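Deoxyribose-phosphate aldolase (Toxoplasma gondii, PDB 4EIV) is a deoxyribose-phosphate aldolase family (DeoC-type) protein that folds as a parallel beta/alpha barrel of the TIM type, with two subunits in the assembly. Local coordinates at residues Val155-Gly160 with Asp181-Ser186; Thr25-Phe30 with Asn274-Leu279; Glu105-Leu110 with Lys145-Pro150; Ile204-Tyr209 with Arg230-Lys235; Val47-Ala52 with Lys76-Val81. All blocks are in the same frame, centred on the assembly; numbering follows the deposited sequence.

Contact 1: Val155-Gly160 with Asp181-Ser186; sequences VVLSGG and DFLQTS
Val-155 is held through both its backbone polar atoms by the neighbouring strand. Its N donates to Phe-182 O at 2.9 Å, and its O accepts from Gln-184 N at 2.9 Å. Leu-157 N then donates to Gln-184 O at 3.0 Å. All three bonds are nearly straight at the hydrogen. The pattern is that of parallel strands, with Val-155 beside Leu-183 and Val-156 beside Gln-184.

Side chains alternate between the two faces of the sheet. Val-156 and Gln-184 share one face, lying side by side and pointing the same way. Val-156 CG2 rests against the Gln-184 amide, 3.6 Å from CD. Gln-184 has CG anti to its backbone N (chi1 175°) and an extended chain, which carries the amide out from the sheet on the Val-156 face. Its NE2 donates to Ser-186 O at 3.0 Å, with that oxygen close to the amide plane, and this fixes the flip of the amide. Val-156 CG1 packs on the same carbonyl group, 3.5 Å from Ser-186 C. Val-155 and Leu-183 occupy the other face, under helix 165-178, where both touch Ala-175.

Beyond the strands, Thr-185 OG1 donates to Ser-186 OG at 2.8 Å, and Ser-186 OG also bonds Glu-237 of strand 233-237. Strands 152-156 and 182-184 with helix 165-178 form one beta-alpha-beta unit of the barrel. The buried Gln-184 side chain lies on the inner side of the barrel, its NE2 satisfied by a backbone carbonyl, so its amide ties the strand to the turn that follows.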
# COMPACT_ATOMS: atom_id res chain seq x y z
N VAL A 155 16.59 13.03 7.92
CA VAL A 155 17.85 13.74 7.68
C VAL A 155 17.93 14.04 6.17
O VAL A 155 17.85 13.13 5.33
CB VAL A 155 19.04 12.95 8.18
CG1 VAL A 155 20.34 13.69 7.95
CG2 VAL A 155 18.88 12.69 9.67
N VAL A 156 18.09 15.32 5.85
CA VAL A 156 18.11 15.83 4.50
C VAL A 156 19.57 15.85 4.07
O VAL A 156 20.38 16.59 4.63
CB VAL A 156 17.43 17.21 4.45
CG1 VAL A 156 17.30 17.65 3.07
CG2 VAL A 156 16.08 17.20 5.14
N LEU A 157 19.87 15.11 3.01
CA LEU A 157 21.26 14.87 2.62
C LEU A 157 21.86 15.87 1.63
O LEU A 157 23.09 15.89 1.45
CB LEU A 157 21.36 13.47 2.00
CG LEU A 157 20.98 12.30 2.89
CD1 LEU A 157 21.12 10.98 2.10
CD2 LEU A 157 21.80 12.25 4.17
N SER A 158 21.03 16.73 1.06
CA SER A 158 21.49 17.68 0.06
C SER A 158 20.71 18.96 0.17
O SER A 158 19.51 18.94 0.44
CB SER A 158 21.34 17.09 -1.35
OG SER A 158 21.68 18.01 -2.38
N GLY A 159 21.41 20.07 -0.06
CA GLY A 159 20.80 21.41 -0.07
C GLY A 159 20.74 21.96 -1.51
O GLY A 159 20.75 23.15 -1.71
N GLY A 160 20.70 21.09 -2.51
CA GLY A 160 20.52 21.53 -3.90
C GLY A 160 21.74 21.59 -4.79
O GLY A 160 21.58 21.81 -6.00
N ASP A 181 15.77 8.36 11.23
CA ASP A 181 14.61 7.51 10.98
C ASP A 181 14.19 7.46 9.51
O ASP A 181 13.47 6.56 9.11
CB ASP A 181 13.41 8.02 11.78
CG ASP A 181 13.68 8.01 13.25
OD1 ASP A 181 13.96 6.92 13.86
OD2 ASP A 181 13.60 9.10 13.87
N PHE A 182 14.57 8.48 8.73
CA PHE A 182 14.29 8.63 7.31
C PHE A 182 15.50 9.32 6.68
O PHE A 182 16.10 10.21 7.29
CB PHE A 182 13.09 9.57 7.05
CG PHE A 182 11.77 8.88 6.74
CD1 PHE A 182 10.96 8.39 7.76
CD2 PHE A 182 11.31 8.84 5.43
CE1 PHE A 182 9.72 7.81 7.44
CE2 PHE A 182 10.12 8.25 5.12
CZ PHE A 182 9.32 7.78 6.10
N LEU A 183 15.79 8.96 5.43
CA LEU A 183 16.75 9.67 4.59
C LEU A 183 15.96 10.41 3.52
O LEU A 183 15.18 9.82 2.79
CB LEU A 183 17.73 8.73 3.92
CG LEU A 183 18.62 7.95 4.88
CD1 LEU A 183 19.57 7.04 4.09
CD2 LEU A 183 19.40 8.89 5.82
N GLN A 184 16.12 11.73 3.50
CA GLN A 184 15.45 12.60 2.58
C GLN A 184 16.49 13.06 1.57
O GLN A 184 17.57 13.53 1.93
CB GLN A 184 14.81 13.77 3.33
CG GLN A 184 14.16 14.82 2.41
CD GLN A 184 13.35 15.87 3.17
OE1 GLN A 184 12.82 15.60 4.25
NE2 GLN A 184 13.28 17.06 2.61
N THR A 185 16.15 12.98 0.30
CA THR A 185 17.12 13.26 -0.75
C THR A 185 17.67 14.68 -0.74
O THR A 185 18.85 14.89 -0.95
CB THR A 185 16.50 13.03 -2.17
OG1 THR A 185 15.32 13.84 -2.35
CG2 THR A 185 16.17 11.57 -2.39
N SER A 186 16.80 15.64 -0.50
CA SER A 186 17.11 17.04 -0.86
C SER A 186 16.14 17.96 -0.17
O SER A 186 15.06 17.55 0.28
CB SER A 186 17.05 17.21 -2.39
OG SER A 186 15.90 16.56 -2.94

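Contact 2: Thr25-Phe30 with Asn274-Leu279; sequences TLLNFF and NLLKEL
Leu-279 meets three side chains of 25-30, and the whole contact is apolar. Among the aliphatic pairs, Leu-279 CD2 lies 3.8 Å from Leu-26 CD1, the two side chains crossing at about a right angle. Leu-27 runs past Leu-279 in the opposite direction, bringing its CD2 to 3.8 Å from Leu-279 CB. The same Leu-27 CD2 also touches Leu-276 CD1 at 3.8 Å. One methyl of Leu-27 therefore sits between two leucines one helical turn apart.

The aromatic contacts belong to Phe-30. Its ring reaches toward helix 273-284. Leu-275 CD2 comes to the ring edge, near its plane, 3.7 Å from CE1. Leu-279 CD1 approaches obliquely, 3.7 Å from Phe-30 CD1. Leu-276 CB also comes in obliquely, 3.9 Å from Phe-30 CE2.

Around these groups, Leu-26 and Leu-275 both touch Thr-246 of helix 243-257, and Leu-27 and Leu-276 both touch Ile-57. The contact joins the end of helix 17-27 and the start of the first barrel strand to the last helix. All six touching residues are buried, so the two ends of the chain are joined here by dispersion and the exclusion of water.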
# COMPACT_ATOMS: atom_id res chain seq x y z
N THR A 25 -2.60 7.53 -4.88
CA THR A 25 -1.46 6.91 -4.25
C THR A 25 -0.44 7.95 -3.79
O THR A 25 0.04 7.91 -2.66
CB THR A 25 -0.79 5.93 -5.24
OG1 THR A 25 -1.69 4.85 -5.54
CG2 THR A 25 0.50 5.34 -4.64
N LEU A 26 -0.10 8.87 -4.67
CA LEU A 26 0.85 9.93 -4.31
C LEU A 26 0.34 10.82 -3.16
O LEU A 26 1.12 11.23 -2.33
CB LEU A 26 1.25 10.73 -5.56
CG LEU A 26 2.15 9.97 -6.54
CD1 LEU A 26 2.20 10.64 -7.87
CD2 LEU A 26 3.57 9.76 -5.96
N LEU A 27 -0.96 11.12 -3.14
CA LEU A 27 -1.52 11.93 -2.05
C LEU A 27 -1.25 11.25 -0.71
O LEU A 27 -0.97 11.90 0.29
CB LEU A 27 -3.02 12.18 -2.21
CG LEU A 27 -3.43 13.12 -3.35
CD1 LEU A 27 -4.94 13.04 -3.57
CD2 LEU A 27 -2.98 14.58 -3.09
N ASN A 28 -1.34 9.92 -0.68
CA ASN A 28 -1.11 9.15 0.54
C ASN A 28 0.35 9.21 1.05
O ASN A 28 0.60 8.83 2.19
CB ASN A 28 -1.50 7.69 0.27
CG ASN A 28 -1.33 6.80 1.48
OD1 ASN A 28 -1.88 7.04 2.54
ND2 ASN A 28 -0.56 5.72 1.32
N PHE A 29 1.27 9.64 0.19
CA PHE A 29 2.70 9.77 0.53
C PHE A 29 3.18 11.21 0.64
O PHE A 29 4.33 11.45 1.05
CB PHE A 29 3.57 9.17 -0.59
CG PHE A 29 3.28 7.74 -0.92
CD1 PHE A 29 2.99 6.82 0.07
CD2 PHE A 29 3.37 7.31 -2.24
CE1 PHE A 29 2.74 5.49 -0.25
CE2 PHE A 29 3.14 5.97 -2.57
CZ PHE A 29 2.84 5.07 -1.56
N PHE A 30 2.33 12.17 0.30
CA PHE A 30 2.80 13.52 0.06
C PHE A 30 3.00 14.40 1.27
O PHE A 30 2.18 14.42 2.19
CB PHE A 30 1.86 14.23 -0.95
CG PHE A 30 2.52 15.27 -1.82
CD1 PHE A 30 3.23 14.88 -2.94
CD2 PHE A 30 2.44 16.62 -1.54
CE1 PHE A 30 3.82 15.81 -3.75
CE2 PHE A 30 3.05 17.56 -2.37
CZ PHE A 30 3.75 17.14 -3.45
N ASN A 274 2.19 23.52 -6.35
CA ASN A 274 1.64 23.26 -7.68
C ASN A 274 1.48 21.76 -7.95
O ASN A 274 0.45 21.33 -8.48
CB ASN A 274 2.44 23.97 -8.77
CG ASN A 274 2.28 25.48 -8.72
OD1 ASN A 274 1.25 26.01 -8.27
ND2 ASN A 274 3.29 26.20 -9.21
N LEU A 275 2.45 20.95 -7.51
CA LEU A 275 2.34 19.50 -7.67
C LEU A 275 1.17 18.97 -6.85
O LEU A 275 0.39 18.14 -7.32
CB LEU A 275 3.65 18.78 -7.36
CG LEU A 275 3.66 17.24 -7.37
CD1 LEU A 275 3.19 16.69 -8.73
CD2 LEU A 275 5.06 16.76 -7.09
N LEU A 276 1.06 19.41 -5.60
CA LEU A 276 -0.07 19.02 -4.75
C LEU A 276 -1.40 19.30 -5.44
O LEU A 276 -2.29 18.45 -5.47
CB LEU A 276 -0.00 19.72 -3.39
CG LEU A 276 -1.21 19.52 -2.48
CD1 LEU A 276 -1.47 18.01 -2.25
CD2 LEU A 276 -1.04 20.29 -1.19
N LYS A 277 -1.54 20.50 -6.00
CA LYS A 277 -2.77 20.85 -6.70
C LYS A 277 -3.00 19.97 -7.94
O LYS A 277 -4.12 19.58 -8.19
CB LYS A 277 -2.81 22.34 -7.03
CG LYS A 277 -2.98 23.22 -5.76
CD LYS A 277 -3.06 24.72 -6.02
CE LYS A 277 -1.70 25.31 -6.37
NZ LYS A 277 -1.79 26.78 -6.53
N GLU A 278 -1.94 19.63 -8.67
CA GLU A 278 -2.07 18.74 -9.82
C GLU A 278 -2.60 17.38 -9.37
O GLU A 278 -3.51 16.81 -9.97
CB GLU A 278 -0.73 18.55 -10.54
CG GLU A 278 -0.87 17.67 -11.81
CD GLU A 278 0.44 17.36 -12.52
OE1 GLU A 278 1.52 17.64 -12.00
OE2 GLU A 278 0.35 16.86 -13.66
N LEU A 279 -2.06 16.88 -8.27
CA LEU A 279 -2.47 15.58 -7.76
C LEU A 279 -3.93 15.60 -7.34
O LEU A 279 -4.72 14.72 -7.71
CB LEU A 279 -1.62 15.16 -6.57
CG LEU A 279 -0.12 14.94 -6.82
CD1 LEU A 279 0.59 14.62 -5.51
CD2 LEU A 279 0.13 13.84 -7.85

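Contact 3: Glu105-Leu110 with Lys145-Pro150; sequences EAVGAL and KKVVGP
Residues 105-110 of helix 99-111 face the last turn of helix 130-148 most closely at Val-107 and Val-147, whose CA atoms are 6.3 Å apart. Ala-106 and Val-148 form the next pair. The second helix ends here. Gly-149 takes a positive phi of 64°, which favours glycine, and its N still bonds back to Lys-145 O at 3.1 Å. Pro-150 follows.

The Val-147 side chain points toward helix 99-111. Its CB lies 3.8 Å from Val-107 CG2, and the two valines cross at about a right angle. Val-147 CG2, placed between its own backbone N and carbonyl carbon, reaches the methyl of Ala-106 at 4.0 Å. Val-107 CG2 also touches Val-147 CG1 and CG2, so this one methyl meets the branch point and both branches of Val-147.

The two helices are neighbours on the outside of the parallel beta/alpha barrel. They flank strand 116-120, and Ala-109 and Val-148 both touch Ile-117 of that strand.

Leu-110 comes in one turn further along its helix. Its CG stands anti to the carbonyl carbon (chi1 -68°), which carries CD1 over the backbone of the other helix end. That methyl rests 3.5 Å from Val-147 O and 3.8 Å from Val-148 CA. Its contact with Val-148 CG1 is looser.

Lys-145 folds back over the turn, and its NZ donates to Gly-149 O at 2.8 Å. NZ also forms a salt bridge with Asp-181, which links this helix end to the residue just before strand 182-184.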
# COMPACT_ATOMS: atom_id res chain seq x y z
N GLU A 105 16.33 24.51 17.91
CA GLU A 105 15.24 24.67 16.94
C GLU A 105 14.24 23.51 17.07
O GLU A 105 13.03 23.71 17.07
CB GLU A 105 15.72 24.66 15.50
CG GLU A 105 16.66 25.73 15.09
CD GLU A 105 16.87 25.65 13.62
OE1 GLU A 105 15.96 26.06 12.87
OE2 GLU A 105 17.92 25.15 13.19
N ALA A 106 14.77 22.29 17.13
CA ALA A 106 13.94 21.09 17.22
C ALA A 106 13.12 21.07 18.50
O ALA A 106 11.93 20.76 18.47
CB ALA A 106 14.81 19.83 17.10
N VAL A 107 13.75 21.38 19.63
CA VAL A 107 13.04 21.40 20.90
C VAL A 107 11.84 22.35 20.84
O VAL A 107 10.72 22.01 21.26
CB VAL A 107 13.97 21.83 22.06
CG1 VAL A 107 13.17 22.06 23.35
CG2 VAL A 107 15.06 20.79 22.32
N GLY A 108 12.07 23.55 20.31
CA GLY A 108 11.00 24.55 20.23
C GLY A 108 9.89 24.14 19.27
O GLY A 108 8.71 24.37 19.53
N ALA A 109 10.26 23.53 18.15
CA ALA A 109 9.29 23.10 17.17
C ALA A 109 8.38 22.02 17.76
O ALA A 109 7.16 22.05 17.57
CB ALA A 109 9.99 22.57 15.93
N LEU A 110 8.98 21.09 18.50
CA LEU A 110 8.23 20.00 19.12
C LEU A 110 7.29 20.58 20.20
O LEU A 110 6.13 20.20 20.28
CB LEU A 110 9.20 18.96 19.71
CG LEU A 110 9.99 18.19 18.63
CD1 LEU A 110 11.18 17.45 19.26
CD2 LEU A 110 9.10 17.25 17.83
N LYS A 145 18.52 13.69 17.41
CA LYS A 145 17.67 12.51 17.74
C LYS A 145 17.38 12.40 19.23
O LYS A 145 16.30 11.96 19.60
CB LYS A 145 18.29 11.21 17.22
CG LYS A 145 17.42 9.94 17.36
CD LYS A 145 15.99 10.04 16.80
CE LYS A 145 15.15 8.78 17.09
NZ LYS A 145 13.70 8.87 16.62
N LYS A 146 18.32 12.81 20.07
CA LYS A 146 18.11 12.78 21.52
C LYS A 146 16.92 13.63 21.95
O LYS A 146 16.19 13.25 22.87
CB LYS A 146 19.36 13.29 22.27
CG LYS A 146 20.54 12.33 22.30
CD LYS A 146 21.70 12.94 23.09
CE LYS A 146 22.93 12.05 23.06
NZ LYS A 146 24.11 12.74 23.70
N VAL A 147 16.73 14.77 21.30
CA VAL A 147 15.62 15.66 21.66
C VAL A 147 14.32 15.31 20.97
O VAL A 147 13.25 15.62 21.48
CB VAL A 147 15.98 17.18 21.47
CG1 VAL A 147 17.24 17.54 22.31
CG2 VAL A 147 16.17 17.54 20.04
N VAL A 148 14.38 14.66 19.81
CA VAL A 148 13.15 14.26 19.12
C VAL A 148 12.53 13.05 19.81
O VAL A 148 11.31 12.86 19.78
CB VAL A 148 13.40 13.97 17.65
CG1 VAL A 148 13.99 15.19 16.94
CG2 VAL A 148 14.25 12.77 17.50
N GLY A 149 13.36 12.23 20.46
CA GLY A 149 12.86 11.07 21.18
C GLY A 149 12.24 10.10 20.19
O GLY A 149 12.81 9.85 19.13
N PRO A 150 11.04 9.58 20.49
CA PRO A 150 10.41 8.60 19.60
C PRO A 150 9.79 9.18 18.32
O PRO A 150 9.36 8.41 17.46
CB PRO A 150 9.34 7.96 20.49
CG PRO A 150 8.98 9.02 21.46
CD PRO A 150 10.27 9.75 21.74

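Contact 4: Ile204-Tyr209 with Arg230-Lys235; sequences IALREY and RCIGIK
Tyr-209 and Arg-230 meet edge to edge, with the ring and guanidinium planes 81° apart. Arg-230 NH1 lies at the edge of the tyrosine ring, near its plane. In turn, Tyr-209 OH lies at the edge of the guanidinium, only 1° out of its plane. NH1 donates to OH at 2.9 Å in a nearly straight bond. One face of the guanidinium carries Ile-232 CD1, which sits 3.5 Å above the plane and over its centre. The same methyl meets the tyrosine ring obliquely, 3.7 Å from Tyr-209 CE2. Ile-232 thus fills the corner between the two flat groups.

The Tyr-209 ring leaves CB opposite the backbone N (chi1 -175°), which sends it toward Arg-230 and Ile-232. The Arg-230 chain runs extended from CG to NE and brings the guanidinium to the ring. Its other terminal nitrogen, NH2, bonds the backbone oxygens of Ala-180 and Leu-176, so the group is tied to the end of helix 165-178 and the loop after it.

Leu-206 makes the aliphatic part of the contact. Its CD1 lies 3.6 Å from Ile-232 CB, and its CD2 lies 3.6 Å from Ile-232 O. Leu-176 touches both Tyr-209 and Ile-232.

The contact joins helix 196-210 to the chain that leads into strand 233-237, across the unmodelled residues 212-229. NH1 and NH2 of Arg-230 each donate to neutral oxygens, a hydroxyl and two carbonyls. This probably stabilises the charged group and fixes its rotation, while Ile-232 CD1 covers one face.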
# COMPACT_ATOMS: atom_id res chain seq x y z
N ILE A 204 20.65 1.74 -1.93
CA ILE A 204 21.73 0.79 -1.65
C ILE A 204 22.24 0.98 -0.22
O ILE A 204 22.44 0.02 0.53
CB ILE A 204 22.91 0.99 -2.60
CG1 ILE A 204 22.50 0.57 -4.01
CG2 ILE A 204 24.12 0.17 -2.15
CD1 ILE A 204 23.52 0.99 -5.05
N ALA A 205 22.46 2.24 0.16
CA ALA A 205 22.94 2.54 1.50
C ALA A 205 22.02 1.99 2.58
O ALA A 205 22.45 1.38 3.56
CB ALA A 205 23.14 4.04 1.69
N LEU A 206 20.72 2.22 2.40
CA LEU A 206 19.76 1.73 3.37
C LEU A 206 19.70 0.20 3.40
O LEU A 206 19.65 -0.39 4.48
CB LEU A 206 18.40 2.32 3.09
CG LEU A 206 17.30 1.91 4.04
CD1 LEU A 206 17.68 2.14 5.49
CD2 LEU A 206 16.05 2.67 3.68
N ARG A 207 19.74 -0.44 2.23
CA ARG A 207 19.71 -1.90 2.14
C ARG A 207 20.88 -2.50 2.91
O ARG A 207 20.71 -3.41 3.71
CB ARG A 207 19.77 -2.34 0.67
CG ARG A 207 19.65 -3.86 0.46
CD ARG A 207 19.51 -4.27 -1.02
NE ARG A 207 18.50 -3.44 -1.69
CZ ARG A 207 18.74 -2.49 -2.61
NH1 ARG A 207 19.96 -2.26 -3.09
NH2 ARG A 207 17.72 -1.79 -3.10
N GLU A 208 22.07 -1.95 2.68
CA GLU A 208 23.27 -2.45 3.32
C GLU A 208 23.29 -2.17 4.80
O GLU A 208 23.79 -2.97 5.58
CB GLU A 208 24.51 -1.88 2.65
CG GLU A 208 24.64 -2.39 1.24
CD GLU A 208 25.82 -1.82 0.50
OE1 GLU A 208 26.07 -2.32 -0.62
OE2 GLU A 208 26.48 -0.89 1.01
N TYR A 209 22.76 -1.02 5.21
CA TYR A 209 22.70 -0.68 6.62
C TYR A 209 21.79 -1.67 7.37
O TYR A 209 22.12 -2.10 8.50
CB TYR A 209 22.19 0.75 6.78
CG TYR A 209 22.21 1.19 8.21
CD1 TYR A 209 23.41 1.57 8.81
CD2 TYR A 209 21.06 1.20 8.97
CE1 TYR A 209 23.44 1.96 10.13
CE2 TYR A 209 21.08 1.59 10.29
CZ TYR A 209 22.28 1.97 10.87
OH TYR A 209 22.32 2.36 12.18
N ARG A 230 16.20 -1.36 12.97
CA ARG A 230 15.05 -0.47 13.14
C ARG A 230 14.48 -0.08 11.77
O ARG A 230 15.15 -0.23 10.75
CB ARG A 230 15.46 0.77 13.94
CG ARG A 230 16.38 1.73 13.18
CD ARG A 230 16.89 2.89 14.04
NE ARG A 230 17.52 3.93 13.21
CZ ARG A 230 18.77 3.88 12.76
NH1 ARG A 230 19.55 2.84 13.04
NH2 ARG A 230 19.25 4.89 12.00
N CYS A 231 13.24 0.42 11.78
CA CYS A 231 12.54 0.82 10.57
C CYS A 231 13.10 2.14 10.09
O CYS A 231 13.15 3.10 10.87
CB CYS A 231 11.05 0.99 10.84
SG CYS A 231 10.04 1.47 9.41
N ILE A 232 13.53 2.20 8.83
CA ILE A 232 14.07 3.44 8.26
C ILE A 232 13.43 3.71 6.89
O ILE A 232 13.36 2.84 6.03
CB ILE A 232 15.61 3.43 8.17
CG1 ILE A 232 16.21 3.18 9.56
CG2 ILE A 232 16.12 4.77 7.61
CD1 ILE A 232 17.67 2.82 9.58
N GLY A 233 12.95 4.92 6.72
CA GLY A 233 12.30 5.28 5.50
C GLY A 233 13.11 6.10 4.54
O GLY A 233 14.20 6.59 4.86
N ILE A 234 12.59 6.22 3.32
CA ILE A 234 13.18 7.11 2.32
C ILE A 234 12.12 8.12 1.89
O ILE A 234 10.96 7.76 1.65
CB ILE A 234 13.73 6.38 1.07
CG1 ILE A 234 14.50 7.35 0.17
CG2 ILE A 234 12.62 5.77 0.27
CD1 ILE A 234 15.14 6.68 -1.01
N LYS A 235 12.53 9.38 1.84
CA LYS A 235 11.71 10.48 1.34
C LYS A 235 12.35 11.03 0.07
O LYS A 235 13.51 11.49 0.10
CB LYS A 235 11.55 11.59 2.37
CG LYS A 235 10.83 12.82 1.86
CD LYS A 235 10.41 13.78 2.93
CE LYS A 235 9.85 15.06 2.35
NZ LYS A 235 9.34 15.99 3.41

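Contact 5: Val47-Ala52 with Lys76-Val81; sequences VCKIAA and KSAPEV
Glu-80 OE2 is joined by a water to the backbone of the facing helix. The water donates to OE2 at 2.7 Å and to Lys-49 O at 2.7 Å. A second water donates to Ala-52 O and to Glu-80 O, so two bridges link Glu-80 to the last turn of the helix. A third accepts from Lys-49 NZ at 2.7 Å and pairs with Ser-77 OG. Lys-49 NZ and Glu-80 OE2 are themselves 6.9 Å apart, too far for a direct salt bridge.

Direct contact is mostly apolar. Glu-80 is bent: CG stands between backbone N and carbonyl carbon (chi1 66°), and the chain turns again at chi2, -84°. This lays CG against the methyl of Ala-52 at 3.4 Å and leads the carboxylate back alongside the helix. Val-81 CG1 packs on Cys-48 CB at 3.9 Å, and the methyl of Ala-52 also lies against Val-81 CA. Lys-49 CE passes the methyl of Ala-78 more loosely.

Cys-48 and Val-81 both touch Leu-74 of helix 67-74, and Ala-51 leans on Val-32 of strand 30-34. The contact therefore sets the end of helix 41-52 against the loop, with its 3-10 segment 79-81, between helix 67-74 and strand 85-90.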
# COMPACT_ATOMS: atom_id res chain seq x y z
N VAL A 47 -1.57 26.67 1.55
CA VAL A 47 -0.98 25.36 1.32
C VAL A 47 -1.65 24.32 2.22
O VAL A 47 -2.01 23.22 1.76
CB VAL A 47 0.54 25.40 1.58
CG1 VAL A 47 1.11 24.02 1.66
CG2 VAL A 47 1.22 26.24 0.50
N CYS A 48 -1.82 24.65 3.49
CA CYS A 48 -2.42 23.74 4.46
C CYS A 48 -3.85 23.34 4.13
O CYS A 48 -4.23 22.20 4.37
CB CYS A 48 -2.37 24.32 5.87
SG CYS A 48 -0.73 24.30 6.60
N LYS A 49 -4.62 24.27 3.59
CA LYS A 49 -6.00 23.98 3.23
C LYS A 49 -6.11 22.91 2.15
O LYS A 49 -6.94 22.01 2.24
CB LYS A 49 -6.71 25.27 2.83
CG LYS A 49 -7.00 26.14 4.04
CD LYS A 49 -7.44 27.54 3.67
CE LYS A 49 -7.57 28.41 4.91
NZ LYS A 49 -7.86 29.84 4.59
N ILE A 50 -5.25 23.00 1.13
CA ILE A 50 -5.24 21.99 0.05
C ILE A 50 -4.62 20.67 0.58
O ILE A 50 -5.10 19.59 0.26
CB ILE A 50 -4.54 22.48 -1.22
CG1 ILE A 50 -5.20 23.77 -1.72
CG2 ILE A 50 -4.53 21.38 -2.29
CD1 ILE A 50 -6.69 23.65 -2.00
N ALA A 51 -3.60 20.77 1.42
CA ALA A 51 -3.01 19.58 2.05
C ALA A 51 -4.02 18.78 2.87
O ALA A 51 -4.09 17.56 2.77
CB ALA A 51 -1.82 20.00 2.95
N ALA A 52 -4.85 19.49 3.64
CA ALA A 52 -5.77 18.87 4.58
C ALA A 52 -7.13 18.49 4.03
O ALA A 52 -7.89 17.83 4.74
CB ALA A 52 -5.93 19.77 5.81
N LYS A 76 -8.36 27.17 14.13
CA LYS A 76 -9.61 27.87 14.49
C LYS A 76 -10.49 28.18 13.28
O LYS A 76 -11.71 28.23 13.40
CB LYS A 76 -9.32 29.18 15.25
CG LYS A 76 -8.59 29.01 16.57
CD LYS A 76 -8.25 30.38 17.14
CE LYS A 76 -7.45 30.29 18.43
NZ LYS A 76 -7.05 31.64 18.93
N SER A 77 -9.89 28.43 12.11
CA SER A 77 -10.66 28.69 10.89
C SER A 77 -10.68 27.47 9.95
O SER A 77 -11.65 27.26 9.22
CB SER A 77 -10.10 29.91 10.15
OG SER A 77 -8.74 29.73 9.81
N ALA A 78 -9.63 26.65 10.01
CA ALA A 78 -9.49 25.47 9.16
C ALA A 78 -9.24 24.24 10.04
O ALA A 78 -8.12 23.74 10.11
CB ALA A 78 -8.34 25.67 8.19
N PRO A 79 -10.29 23.74 10.72
CA PRO A 79 -10.13 22.61 11.65
C PRO A 79 -9.52 21.34 11.05
O PRO A 79 -8.93 20.53 11.78
CB PRO A 79 -11.56 22.35 12.15
CG PRO A 79 -12.44 23.00 11.19
CD PRO A 79 -11.70 24.16 10.61
N GLU A 80 -9.66 21.17 9.74
CA GLU A 80 -9.12 20.01 9.05
C GLU A 80 -7.61 19.92 9.14
O GLU A 80 -7.04 18.84 8.97
CB GLU A 80 -9.54 20.00 7.57
CG GLU A 80 -8.99 21.11 6.67
CD GLU A 80 -9.78 22.42 6.70
OE1 GLU A 80 -10.64 22.62 7.60
OE2 GLU A 80 -9.52 23.26 5.80
N VAL A 81 -6.94 21.05 9.41
CA VAL A 81 -5.48 21.05 9.48
C VAL A 81 -4.94 20.20 10.65
O VAL A 81 -3.77 19.80 10.63
CB VAL A 81 -4.84 22.46 9.45
CG1 VAL A 81 -5.30 23.23 8.21
CG2 VAL A 81 -5.09 23.24 10.73
O HOH W 1 -9.41 22.05 3.36
O HOH W 2 -7.99 30.43 7.27
O HOH W 3 -7.85 16.70 7.43

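How the contacts relate
From the N terminus, contact 2 opens first and closes last, joining helix 17-27 and the start of the first strand to the final helix. The other four nest inside its loop, in series, and none cross. Contact 5 ties helix 41-52 to the loop before strand 85-90. Contact 3 joins helices 99-111 and 130-148. Contact 1 pairs strands 152-156 and 182-184. Contact 4 ties helix 196-210 to the start of strand 233-237. Contact 5 touches contact 2, since Leu-276 packs on Ile-50 and Ala-51. Contact 3 touches contact 1 near the end of helix 130-148. Contacts 1 and 4 adjoin through neighbouring strands. Contacts 4 and 5 lie on opposite sides of the chain's centre.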